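Local coordinates for hypothetical protein (Bacteroides caccae, PDB 4M8R), which is of unknown function but probably joins an N-terminal immunoglobulin-like domain to a WD40-like beta-propeller domain, at residues R49-L52 with G53-F57; I210-G214 with K215-L219; Q228-Y231 with A232-T235. One frame throughout, in Å; residues are numbered along the deposited sequence.

Contact 1 of 3, residues R49-L52 with G53-F57; sequences RWDL and GEPLF. With PO4 (phosphate ion), chain C.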
loop_
_atom_site.group_PDB
_atom_site.type_symbol
_atom_site.label_atom_id
_atom_site.label_comp_id
_atom_site.label_asym_id
_atom_site.label_seq_id
_atom_site.Cartn_x
_atom_site.Cartn_y
_atom_site.Cartn_z
ATOM N N ARG A 49 -3.056 17.581 16.300
ATOM C CA ARG A 49 -3.855 16.394 16.602
ATOM C C ARG A 49 -5.211 16.528 15.923
ATOM O O ARG A 49 -5.885 17.534 16.104
ATOM C CB ARG A 49 -4.056 16.262 18.103
ATOM C CG ARG A 49 -4.764 14.978 18.523
ATOM C CD ARG A 49 -5.485 15.153 19.852
ATOM N NE ARG A 49 -6.620 16.069 19.733
ATOM C CZ ARG A 49 -7.356 16.501 20.753
ATOM N NH1 ARG A 49 -7.096 16.103 21.996
ATOM N NH2 ARG A 49 -8.358 17.343 20.529
ATOM N N TRP A 50 -5.606 15.529 15.140
ATOM C CA TRP A 50 -6.880 15.594 14.426
ATOM C C TRP A 50 -7.653 14.277 14.374
ATOM O O TRP A 50 -7.080 13.200 14.484
ATOM C CB TRP A 50 -6.670 16.122 13.007
ATOM C CG TRP A 50 -5.902 15.210 12.098
ATOM C CD1 TRP A 50 -6.387 14.138 11.422
ATOM C CD2 TRP A 50 -4.522 15.322 11.737
ATOM N NE1 TRP A 50 -5.396 13.562 10.671
ATOM C CE2 TRP A 50 -4.241 14.270 10.842
ATOM C CE3 TRP A 50 -3.494 16.210 12.081
ATOM C CZ2 TRP A 50 -2.969 14.070 10.285
ATOM C CZ3 TRP A 50 -2.224 16.011 11.529
ATOM C CH2 TRP A 50 -1.978 14.945 10.640
ATOM N N ASP A 51 -8.966 14.397 14.196
ATOM C CA ASP A 51 -9.867 13.263 13.991
ATOM C C ASP A 51 -10.664 13.511 12.717
ATOM O O ASP A 51 -11.499 14.411 12.690
ATOM C CB ASP A 51 -10.828 13.147 15.173
ATOM C CG ASP A 51 -10.109 13.062 16.500
ATOM O OD1 ASP A 51 -9.485 12.008 16.757
ATOM O OD2 ASP A 51 -10.162 14.044 17.278
ATOM N N LEU A 52 -10.413 12.735 11.665
ATOM C CA LEU A 52 -11.083 12.964 10.374
ATOM C C LEU A 52 -12.591 12.699 10.436
ATOM O O LEU A 52 -13.386 13.510 9.953
ATOM C CB LEU A 52 -10.444 12.126 9.266
ATOM C CG LEU A 52 -9.009 12.489 8.875
ATOM C CD1 LEU A 52 -8.547 11.659 7.684
ATOM C CD2 LEU A 52 -8.880 13.971 8.554
ATOM N N GLY A 53 -12.975 11.573 11.030
ATOM C CA GLY A 53 -14.386 11.231 11.199
ATOM C C GLY A 53 -14.775 11.360 12.651
ATOM O O GLY A 53 -14.675 12.437 13.229
ATOM N N GLU A 54 -15.218 10.260 13.249
ATOM C CA GLU A 54 -15.414 10.215 14.688
ATOM C C GLU A 54 -14.069 9.905 15.358
ATOM O O GLU A 54 -13.196 9.297 14.738
ATOM C CB GLU A 54 -16.467 9.168 15.057
ATOM C CG GLU A 54 -17.840 9.403 14.428
ATOM C CD GLU A 54 -18.482 10.731 14.821
ATOM O OE1 GLU A 54 -18.090 11.325 15.845
ATOM O OE2 GLU A 54 -19.396 11.185 14.102
ATOM N N PRO A 55 -13.883 10.349 16.616
ATOM C CA PRO A 55 -12.621 10.059 17.303
ATOM C C PRO A 55 -12.412 8.573 17.574
ATOM O O PRO A 55 -13.314 7.893 18.053
ATOM C CB PRO A 55 -12.749 10.821 18.627
ATOM C CG PRO A 55 -13.790 11.858 18.381
ATOM C CD PRO A 55 -14.751 11.228 17.420
ATOM N N LEU A 56 -11.222 8.086 17.247
ATOM C CA LEU A 56 -10.793 6.741 17.586
ATOM C C LEU A 56 -9.302 6.797 17.904
ATOM O O LEU A 56 -8.604 7.711 17.449
ATOM C CB LEU A 56 -11.072 5.775 16.430
ATOM C CG LEU A 56 -10.075 5.698 15.257
ATOM C CD1 LEU A 56 -10.427 4.535 14.340
ATOM C CD2 LEU A 56 -10.004 6.996 14.463
ATOM N N PHE A 57 -8.818 5.845 18.698
ATOM C CA PHE A 57 -7.382 5.686 18.897
ATOM C C PHE A 57 -6.848 4.660 17.895
ATOM O O PHE A 57 -7.405 3.565 17.780
ATOM C CB PHE A 57 -7.039 5.242 20.326
ATOM C CG PHE A 57 -5.561 5.273 20.611
ATOM C CD1 PHE A 57 -4.745 4.216 20.243
ATOM C CD2 PHE A 57 -4.982 6.387 21.200
ATOM C CE1 PHE A 57 -3.386 4.259 20.478
ATOM C CE2 PHE A 57 -3.621 6.433 21.438
ATOM C CZ PHE A 57 -2.822 5.368 21.077
HETATM P P PO4 C . -9.435 18.410 23.981
HETATM O O1 PO4 C . -8.521 19.622 23.998
HETATM O O2 PO4 C . -10.222 18.372 22.696
HETATM O O3 PO4 C . -8.614 17.158 24.084
HETATM O O4 PO4 C . -10.350 18.456 25.174
HETATM O O HOH W 1 -9.428 10.072 15.133
#

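Contact 2 of 3, residues I210-G214 with K215-L219; sequences IQQRG and KGYSL. With PO4 (phosphate ion), chain D; PO4 (phosphate ion), chain B.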
loop_
_atom_site.group_PDB
_atom_site.type_symbol
_atom_site.label_atom_id
_atom_site.label_comp_id
_atom_site.label_asym_id
_atom_site.label_seq_id
_atom_site.Cartn_x
_atom_site.Cartn_y
_atom_site.Cartn_z
ATOM N N ILE A 210 17.665 19.968 -14.690
ATOM C CA ILE A 210 19.034 19.885 -15.167
ATOM C C ILE A 210 19.689 21.229 -14.853
ATOM O O ILE A 210 19.253 22.266 -15.346
ATOM C CB ILE A 210 19.090 19.567 -16.673
ATOM C CG1 ILE A 210 18.405 18.221 -16.948
ATOM C CG2 ILE A 210 20.529 19.516 -17.155
ATOM C CD1 ILE A 210 18.070 17.966 -18.403
ATOM N N GLN A 211 20.716 21.205 -14.011
ATOM C CA GLN A 211 21.331 22.432 -13.515
ATOM C C GLN A 211 22.841 22.357 -13.569
ATOM O O GLN A 211 23.418 21.271 -13.531
ATOM C CB GLN A 211 20.907 22.697 -12.078
ATOM C CG GLN A 211 19.413 22.861 -11.891
ATOM C CD GLN A 211 19.062 23.211 -10.461
ATOM O OE1 GLN A 211 19.344 22.445 -9.538
ATOM N NE2 GLN A 211 18.439 24.369 -10.266
ATOM N N GLN A 212 23.467 23.528 -13.645
ATOM C CA GLN A 212 24.913 23.641 -13.786
ATOM C C GLN A 212 25.598 23.509 -12.428
ATOM O O GLN A 212 25.811 24.500 -11.727
ATOM C CB GLN A 212 25.264 24.978 -14.436
ATOM C CG GLN A 212 26.734 25.133 -14.757
ATOM C CD GLN A 212 26.990 26.285 -15.708
ATOM O OE1 GLN A 212 26.471 27.387 -15.519
ATOM N NE2 GLN A 212 27.778 26.032 -16.744
ATOM N N ARG A 213 25.945 22.274 -12.072
ATOM C CA ARG A 213 26.582 21.971 -10.788
ATOM C C ARG A 213 27.999 22.537 -10.693
ATOM O O ARG A 213 28.484 22.823 -9.598
ATOM C CB ARG A 213 26.605 20.453 -10.560
ATOM C CG ARG A 213 27.072 20.015 -9.178
ATOM C CD ARG A 213 26.874 18.521 -8.989
ATOM N NE ARG A 213 27.223 18.097 -7.637
ATOM C CZ ARG A 213 27.272 16.833 -7.224
ATOM N NH1 ARG A 213 26.999 15.834 -8.052
ATOM N NH2 ARG A 213 27.596 16.566 -5.963
ATOM N N GLY A 214 28.660 22.688 -11.841
ATOM C CA GLY A 214 29.995 23.277 -11.893
ATOM C C GLY A 214 30.396 23.617 -13.316
ATOM O O GLY A 214 29.801 24.494 -13.940
ATOM N N LYS A 215 31.405 22.919 -13.826
ATOM C CA LYS A 215 31.804 23.050 -15.225
ATOM C C LYS A 215 30.689 22.577 -16.160
ATOM O O LYS A 215 30.494 23.143 -17.236
ATOM C CB LYS A 215 33.092 22.264 -15.497
ATOM C CG LYS A 215 32.943 20.750 -15.386
ATOM C CD LYS A 215 34.279 20.046 -15.173
ATOM C CE LYS A 215 34.084 18.571 -14.841
ATOM N NZ LYS A 215 33.344 18.356 -13.561
ATOM N N GLY A 216 29.950 21.553 -15.732
ATOM C CA GLY A 216 28.880 20.965 -16.539
ATOM C C GLY A 216 27.568 20.808 -15.801
ATOM O O GLY A 216 27.386 21.336 -14.696
ATOM N N TYR A 217 26.655 20.063 -16.420
ATOM C CA TYR A 217 25.282 19.950 -15.951
ATOM C C TYR A 217 25.001 18.609 -15.284
ATOM O O TYR A 217 25.486 17.570 -15.729
ATOM C CB TYR A 217 24.318 20.177 -17.118
ATOM C CG TYR A 217 24.341 21.602 -17.613
ATOM C CD1 TYR A 217 23.547 22.571 -17.016
ATOM C CD2 TYR A 217 25.180 21.990 -18.656
ATOM C CE1 TYR A 217 23.572 23.885 -17.449
ATOM C CE2 TYR A 217 25.210 23.303 -19.097
ATOM C CZ TYR A 217 24.404 24.244 -18.488
ATOM O OH TYR A 217 24.418 25.553 -18.905
ATOM N N SER A 218 24.218 18.654 -14.210
ATOM C CA SER A 218 23.802 17.459 -13.477
ATOM C C SER A 218 22.294 17.446 -13.306
ATOM O O SER A 218 21.631 18.468 -13.472
ATOM C CB SER A 218 24.448 17.420 -12.092
ATOM O OG SER A 218 25.842 17.215 -12.184
ATOM N N LEU A 219 21.762 16.278 -12.966
ATOM C CA LEU A 219 20.332 16.110 -12.762
ATOM C C LEU A 219 20.019 16.240 -11.274
ATOM O O LEU A 219 20.660 15.596 -10.452
ATOM C CB LEU A 219 19.894 14.742 -13.283
ATOM C CG LEU A 219 18.397 14.445 -13.257
ATOM C CD1 LEU A 219 17.638 15.409 -14.154
ATOM C CD2 LEU A 219 18.156 13.006 -13.680
HETATM P P PO4 D . 27.584 19.890 -4.113
HETATM O O1 PO4 D . 26.683 20.789 -3.301
HETATM O O2 PO4 D . 27.393 18.440 -3.731
HETATM O O3 PO4 D . 27.291 20.034 -5.587
HETATM O O4 PO4 D . 29.004 20.294 -3.816
HETATM P P PO4 B . 28.356 13.067 -5.313
HETATM O O1 PO4 B . 28.685 13.922 -4.104
HETATM O O2 PO4 B . 28.250 11.618 -4.909
HETATM O O3 PO4 B . 27.046 13.505 -5.899
HETATM O O4 PO4 B . 29.414 13.258 -6.365
#

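Contact 3 of 3, residues Q228-Y231 with A232-T235; sequences QSNY and ATKT. With PO4 (phosphate ion), chain E.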
loop_
_atom_site.group_PDB
_atom_site.type_symbol
_atom_site.label_atom_id
_atom_site.label_comp_id
_atom_site.label_asym_id
_atom_site.label_seq_id
_atom_site.Cartn_x
_atom_site.Cartn_y
_atom_site.Cartn_z
ATOM N N GLN A 228 7.310 17.169 1.860
ATOM C CA GLN A 228 8.017 17.050 3.133
ATOM C C GLN A 228 7.393 17.988 4.194
ATOM O O GLN A 228 7.146 19.163 3.916
ATOM C CB GLN A 228 9.503 17.330 2.844
ATOM C CG GLN A 228 10.402 17.638 4.019
ATOM C CD GLN A 228 10.308 19.079 4.505
ATOM O OE1 GLN A 228 10.164 19.306 5.699
ATOM N NE2 GLN A 228 10.392 20.050 3.592
ATOM N N SER A 229 7.153 17.459 5.400
ATOM C CA SER A 229 6.244 18.089 6.399
ATOM C C SER A 229 6.649 19.464 6.973
ATOM O O SER A 229 5.806 20.164 7.549
ATOM C CB SER A 229 5.953 17.114 7.556
ATOM O OG SER A 229 7.133 16.762 8.254
ATOM N N ASN A 230 7.928 19.828 6.841
ATOM C CA ASN A 230 8.410 21.177 7.188
ATOM C C ASN A 230 8.601 22.081 5.952
ATOM O O ASN A 230 9.435 22.994 5.957
ATOM C CB ASN A 230 9.713 21.097 8.007
ATOM C CG ASN A 230 9.465 21.029 9.504
ATOM O OD1 ASN A 230 8.853 21.926 10.083
ATOM N ND2 ASN A 230 9.950 19.969 10.138
ATOM N N TYR A 231 7.817 21.818 4.903
ATOM C CA TYR A 231 7.755 22.673 3.715
ATOM C C TYR A 231 7.707 24.168 4.066
ATOM O O TYR A 231 8.400 24.987 3.446
ATOM C CB TYR A 231 6.495 22.326 2.873
ATOM C CG TYR A 231 5.875 23.539 2.202
ATOM C CD1 TYR A 231 6.310 23.972 0.953
ATOM C CD2 TYR A 231 4.877 24.276 2.839
ATOM C CE1 TYR A 231 5.759 25.092 0.354
ATOM C CE2 TYR A 231 4.329 25.399 2.246
ATOM C CZ TYR A 231 4.769 25.801 1.004
ATOM O OH TYR A 231 4.224 26.912 0.408
ATOM N N ALA A 232 6.863 24.518 5.038
ATOM C CA ALA A 232 6.593 25.918 5.380
ATOM C C ALA A 232 7.862 26.722 5.685
ATOM O O ALA A 232 7.965 27.891 5.309
ATOM C CB ALA A 232 5.624 25.994 6.550
ATOM N N THR A 233 8.828 26.083 6.343
ATOM C CA THR A 233 10.067 26.739 6.759
ATOM C C THR A 233 11.307 26.292 5.962
ATOM O O THR A 233 12.405 26.768 6.235
ATOM C CB THR A 233 10.320 26.504 8.268
ATOM O OG1 THR A 233 10.309 25.096 8.555
ATOM C CG2 THR A 233 9.249 27.203 9.107
ATOM N N LYS A 234 11.134 25.395 4.984
ATOM C CA LYS A 234 12.262 24.813 4.238
ATOM C C LYS A 234 11.799 24.208 2.902
ATOM O O LYS A 234 11.108 23.182 2.879
ATOM C CB LYS A 234 12.977 23.773 5.120
ATOM C CG LYS A 234 13.717 22.631 4.411
ATOM C CD LYS A 234 14.911 23.064 3.573
ATOM C CE LYS A 234 15.487 21.902 2.767
ATOM N NZ LYS A 234 15.821 20.688 3.566
ATOM N N THR A 235 12.191 24.851 1.798
ATOM C CA THR A 235 11.801 24.431 0.444
ATOM C C THR A 235 12.967 24.235 -0.529
ATOM O O THR A 235 12.850 23.465 -1.479
ATOM C CB THR A 235 10.838 25.446 -0.203
ATOM O OG1 THR A 235 11.511 26.697 -0.407
ATOM C CG2 THR A 235 9.634 25.667 0.675
HETATM P P PO4 E . 14.971 27.599 2.780
HETATM O O1 PO4 E . 14.023 27.882 3.921
HETATM O O2 PO4 E . 14.460 26.416 1.990
HETATM O O3 PO4 E . 15.024 28.815 1.882
HETATM O O4 PO4 E . 16.355 27.286 3.317
#

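Contact 1 of 3, residues R49-L52 with G53-F57
Asp51 meets Pro55 across a tight bend, and the two side chains cross at about a right angle. One carboxylate oxygen does most of the touching: Asp51 OD1 lies 3.7 Å from Pro55 CA and 3.9 Å from Pro55 CB, so a charged group rests against the aliphatic side of the proline. The aspartate is turned with CG beside its own backbone N (chi1 -55°), while its CB already points across the bend. A water lies between this oxygen and the returning chain. It sits 2.5 Å from Asp51 OD1, a short distance, but is only weakly tied to Leu56 N, at 3.4 Å. Glu59 brings a like charge close to this carboxylate, which might raise its affinity for a proton.

Further back along the strand, Arg49 reaches a phosphate ion that probably came from the crystallisation liquor. The grip is two-pronged and nearly straight: Arg49 NH1 donates to phosphate O3 at 2.8 Å (175°) and Arg49 NH2 to phosphate O2 at 3.0 Å (174°), with the phosphorus in the guanidinium plane. Arg213 of the second subunit binds the same ion, and Arg49 NH1 also donates to Pro240 O of that subunit. The bend follows directly from strand 43-50 and leads towards strand 60-72, its sheet neighbour; Trp50 keeps a backbone bond to Gly60, while Arg49 pairs with Arg89 on strand 88-96, at the other flank.

Contact 2 of 3, residues I210-G214 with K215-L219
Arg213 holds CG opposite its backbone N (chi1 -172°) and stays extended as far as NE, a course that carries the chain past Ser218, with Arg213 CD 3.6 Å from Ser218 OG. In Tyr217, CG lies beside the backbone N and anti to the carbonyl carbon (chi1 -68°), and the ring meets Gln212 obliquely, Tyr217 CE1 being 3.6 Å from Gln212 CB. The glutamine amide is almost parallel to that ring, their planes 9° apart. On the same side of the sheet, Ile210 CG2 packs on Tyr217 CB at 3.8 Å, and Ile210 CG1 faces Leu219 CD1 at 4.0 Å.

Beyond Ser218 the guanidinium spans two phosphates, probably from the crystallisation liquor. Arg213 NE donates to phosphate O3 of the chain D ion at 2.8 Å. Arg213 NH2 donates to O2 of that ion, while Arg213 NH1 and NH2 converge on O3 of the chain B ion. Arg49, Arg89 and Lys105 of the second subunit are among the further partners of these ions. A leucine in place of Arg213 would probably leave both anions without a charged link to this loop.

The two strands are joined by the hydrogen-bonded pair Gln211 and Ser218: Gln211 N to Ser218 O is 2.9 Å and Ser218 N to Gln211 O is 2.8 Å. With Ile210 and Leu219 as the adjoining non-hydrogen-bonded pair, this is an antiparallel beta hairpin, consistent with the meander of a WD40-like propeller.

Contact 3 of 3, residues Q228-Y231 with A232-T235
The Tyr231 ring runs alongside Thr235, both side chains pointing the same way, and the threonine methyl approaches the ring obliquely, with Thr235 CG2 3.7 Å from Tyr231 CD1. Near the other side carbon lies Ala232, also oblique to the ring: its closest atom is the backbone nitrogen, Ala232 N being 3.0 Å from Tyr231 CD2, and its CB is farther off. The second flat group, the Gln228 amide, works through both of its ends. Its chain is bent at chi2 (-80°), which folds the amide back over the turn: Gln228 OE1 accepts from Asn230 N at 2.6 Å, the donor standing well above the carbonyl plane, and Gln228 NE2 reaches Lys234 O through a weak bond of 3.3 Å. The amide thus links Asn230 firmly, and Lys234 only weakly, to Gln228, with NE2 sharing a second weak acceptor, Gly225 O.

Backbone carbonyls supply the remaining closures. Thr233 N donates to Asn230 O at 3.2 Å, and Lys234 N to Tyr231 O at the same length; both donors stand above the carbonyl planes they address, by 52° and 71°. Past these closures, Thr235 N points at a phosphate, donating to its O2 at 2.8 Å. That ion, probably from the crystallisation liquor, is also held by Arg236 N.

Outside the segment, Asn230 OD1 accepts from Gly66 N, Thr235 OG1 bonds to Ala188 O, and Tyr231 OH makes a weak bond to Asp180. Lys234 NZ leaves the chain to form a salt bridge with Asp47 of the second subunit.

In motif terms, Gln228 to Tyr231 form a type I beta turn, closed by Tyr231 N on Gln228 O (2.9 Å), and two further closures of the same three-residue span follow, so that residues 228-234 form a run of overlapping turns in the loop between strands 217-221 and 239-240.

In the fold
From the N terminus, contact 1 comes first, in the link from strand 43-50 to its antiparallel neighbour 60-72 in the Ig-like domain. The WD40-like region supplies the other two: contact 2 closes the hairpin of strands 208-212 and 217-221, and contact 3 folds the longer loop that returns to strand 239-240, next to 217-221 in the sheet. The three follow in series, neither nested nor crossed. Contacts 1 and 2 lie on opposite sides of the chain's centre, their centres 47 Å apart, yet phosphate ions join them between subunits of the assembly. Contact 3, touching neither, adds a further bridge between subunits.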